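Local structure of response regulator (Caulobacter vibrioides, 3T0Y) at residues C[25-30]-C[65-70]. The protein is probably a PhyR-type regulator of the general stress response, represented here by its sigma-factor-like domain, which in such proteins binds an anti-sigma factor. Sequence-based numbering, arbitrary orientation.
Sequences LPYIRR and SPRVAL
Arg67 holds CG anti to its backbone N (chi1 -168°), a torsion that sends its long side chain across to Tyr27 and Arg30, while the same choice at Leu70 brings its CD2 against Ile28 CB. At the far end of Arg67, NH1 lies 3.7 Å from Tyr27 CG and 3.8 Å from Tyr27 CB. The methylene CB sits over one face of the guanidinium, whereas NH1 meets the ring obliquely; the two planes are 34° apart, so the groups are not stacked parallel. The other terminal nitrogen, Arg67 NH2, comes within 3.8 Å of Arg30 NH2, entering at the edge and in the plane of the Arg30 guanidinium. This approach is consistent with a shared acidic partner: Glu107 of the second subunit bridges the two guanidinium groups, forming salt bridges through OE2 to Arg30 NE and through OE1 to Arg67 NH2. A second acid, on the chain of another protein, pairs with Arg30 NH1.

The apolar part is carried by Leu70, which buries more area than any other residue here. Leu70 CD2 approaches Ile28 CB to 4.1 Å and Leu25 CD2 to 4.5 Å, and Tyr71 and Phe74 of helix 66-80 extend the packing on Ile28. No hydrogen bond joins the segments; their axes stay 10.9 Å apart, consistent with contact through side chains alone. Ser65 N-caps helix 66-80, its OG accepting from Val68 N at 3.0 Å. Segments 25-30 and 66-70 cross at -35°, pairing helices 25-36 and 66-80 within the all-helical sigma2 part of the PhyR sigma-like domain, and their arginine pair joins that helix packing to the interface with the second subunit.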
loop_
_atom_site.group_PDB
_atom_site.type_symbol
_atom_site.label_atom_id
_atom_site.label_comp_id
_atom_site.label_asym_id
_atom_site.label_seq_id
_atom_site.Cartn_x
_atom_site.Cartn_y
_atom_site.Cartn_z
ATOM N N LEU C 25 -2.848 11.660 -14.004
ATOM C CA LEU C 25 -2.852 10.382 -13.288
ATOM C C LEU C 25 -1.460 9.780 -13.055
ATOM O O LEU C 25 -1.207 9.245 -11.987
ATOM C CB LEU C 25 -3.811 9.366 -13.947
ATOM C CG LEU C 25 -5.306 9.747 -13.974
ATOM C CD1 LEU C 25 -6.172 8.614 -14.525
ATOM C CD2 LEU C 25 -5.835 10.193 -12.606
ATOM N N PRO C 26 -0.554 9.858 -14.040
ATOM C CA PRO C 26 0.790 9.331 -13.757
ATOM C C PRO C 26 1.463 10.088 -12.614
ATOM O O PRO C 26 2.304 9.522 -11.910
ATOM C CB PRO C 26 1.562 9.584 -15.067
ATOM C CG PRO C 26 0.517 9.730 -16.117
ATOM C CD PRO C 26 -0.681 10.343 -15.425
ATOM N N TYR C 27 1.110 11.358 -12.434
ATOM C CA TYR C 27 1.765 12.173 -11.410
ATOM C C TYR C 27 1.220 11.903 -10.017
ATOM O O TYR C 27 1.982 11.702 -9.093
ATOM C CB TYR C 27 1.705 13.646 -11.786
ATOM C CG TYR C 27 2.382 13.837 -13.111
ATOM C CD1 TYR C 27 3.764 13.961 -13.187
ATOM C CD2 TYR C 27 1.657 13.812 -14.292
ATOM C CE1 TYR C 27 4.399 14.097 -14.394
ATOM C CE2 TYR C 27 2.287 13.948 -15.517
ATOM C CZ TYR C 27 3.659 14.093 -15.559
ATOM O OH TYR C 27 4.301 14.225 -16.764
ATOM N N ILE C 28 -0.097 11.829 -9.886
ATOM C CA ILE C 28 -0.682 11.462 -8.622
ATOM C C ILE C 28 -0.189 10.069 -8.225
ATOM O O ILE C 28 -0.025 9.782 -7.042
ATOM C CB ILE C 28 -2.238 11.577 -8.640
ATOM C CG1 ILE C 28 -2.801 11.623 -7.222
ATOM C CG2 ILE C 28 -2.878 10.449 -9.421
ATOM C CD1 ILE C 28 -2.157 12.679 -6.362
ATOM N N ARG C 29 0.108 9.205 -9.193
ATOM C CA ARG C 29 0.589 7.878 -8.803
ATOM C C ARG C 29 1.969 7.990 -8.218
ATOM O O ARG C 29 2.311 7.264 -7.276
ATOM C CB ARG C 29 0.645 6.898 -9.970
ATOM C CG ARG C 29 -0.673 6.565 -10.602
ATOM C CD ARG C 29 -0.455 5.513 -11.699
ATOM N NE ARG C 29 -0.235 4.172 -11.155
ATOM C CZ ARG C 29 0.578 3.263 -11.686
ATOM N NH1 ARG C 29 1.282 3.553 -12.775
ATOM N NH2 ARG C 29 0.697 2.063 -11.118
ATOM N N ARG C 30 2.779 8.873 -8.800
ATOM C CA ARG C 30 4.123 9.074 -8.290
ATOM C C ARG C 30 4.025 9.572 -6.856
ATOM O O ARG C 30 4.713 9.076 -5.979
ATOM C CB ARG C 30 4.915 10.078 -9.135
ATOM C CG ARG C 30 6.307 10.366 -8.564
ATOM C CD ARG C 30 7.005 11.497 -9.287
ATOM N NE ARG C 30 6.146 12.666 -9.343
ATOM C CZ ARG C 30 6.361 13.727 -10.102
ATOM N NH1 ARG C 30 7.423 13.779 -10.897
ATOM N NH2 ARG C 30 5.487 14.719 -10.088
ATOM N N SER C 65 -6.600 24.590 -10.426
ATOM C CA SER C 65 -6.342 23.812 -11.637
ATOM C C SER C 65 -6.759 22.373 -11.398
ATOM O O SER C 65 -6.888 21.947 -10.237
ATOM C CB SER C 65 -4.862 23.799 -11.963
ATOM O OG SER C 65 -4.219 22.852 -11.116
ATOM N N PRO C 66 -6.974 21.616 -12.493
ATOM C CA PRO C 66 -7.343 20.204 -12.373
ATOM C C PRO C 66 -6.358 19.438 -11.521
ATOM O O PRO C 66 -6.781 18.744 -10.600
ATOM C CB PRO C 66 -7.324 19.721 -13.826
ATOM C CG PRO C 66 -7.805 20.953 -14.589
ATOM C CD PRO C 66 -7.149 22.111 -13.877
ATOM N N ARG C 67 -5.065 19.590 -11.797
ATOM C CA ARG C 67 -4.052 18.888 -11.024
ATOM C C ARG C 67 -4.101 19.244 -9.521
ATOM O O ARG C 67 -4.069 18.359 -8.663
ATOM C CB ARG C 67 -2.652 19.131 -11.603
ATOM C CG ARG C 67 -1.585 18.218 -11.044
ATOM C CD ARG C 67 -0.214 18.639 -11.541
ATOM N NE ARG C 67 0.828 18.336 -10.556
ATOM C CZ ARG C 67 1.982 17.726 -10.827
ATOM N NH1 ARG C 67 2.248 17.357 -12.082
ATOM N NH2 ARG C 67 2.874 17.492 -9.846
ATOM N N VAL C 68 -4.184 20.523 -9.200
ATOM C CA VAL C 68 -4.153 20.938 -7.799
ATOM C C VAL C 68 -5.394 20.417 -7.068
ATOM O O VAL C 68 -5.297 19.894 -5.955
ATOM C CB VAL C 68 -3.989 22.467 -7.659
ATOM C CG1 VAL C 68 -4.252 22.940 -6.235
ATOM C CG2 VAL C 68 -2.593 22.903 -8.116
ATOM N N ALA C 69 -6.548 20.525 -7.713
ATOM C CA ALA C 69 -7.807 20.082 -7.128
ATOM C C ALA C 69 -7.823 18.569 -6.930
ATOM O O ALA C 69 -8.394 18.067 -5.972
ATOM C CB ALA C 69 -8.997 20.539 -8.008
ATOM N N LEU C 70 -7.169 17.844 -7.825
ATOM C CA LEU C 70 -7.058 16.397 -7.706
ATOM C C LEU C 70 -6.237 15.994 -6.466
ATOM O O LEU C 70 -6.663 15.157 -5.672
ATOM C CB LEU C 70 -6.390 15.818 -8.952
ATOM C CG LEU C 70 -6.078 14.325 -8.899
ATOM C CD1 LEU C 70 -7.357 13.494 -8.733
ATOM C CD2 LEU C 70 -5.268 13.863 -10.115
#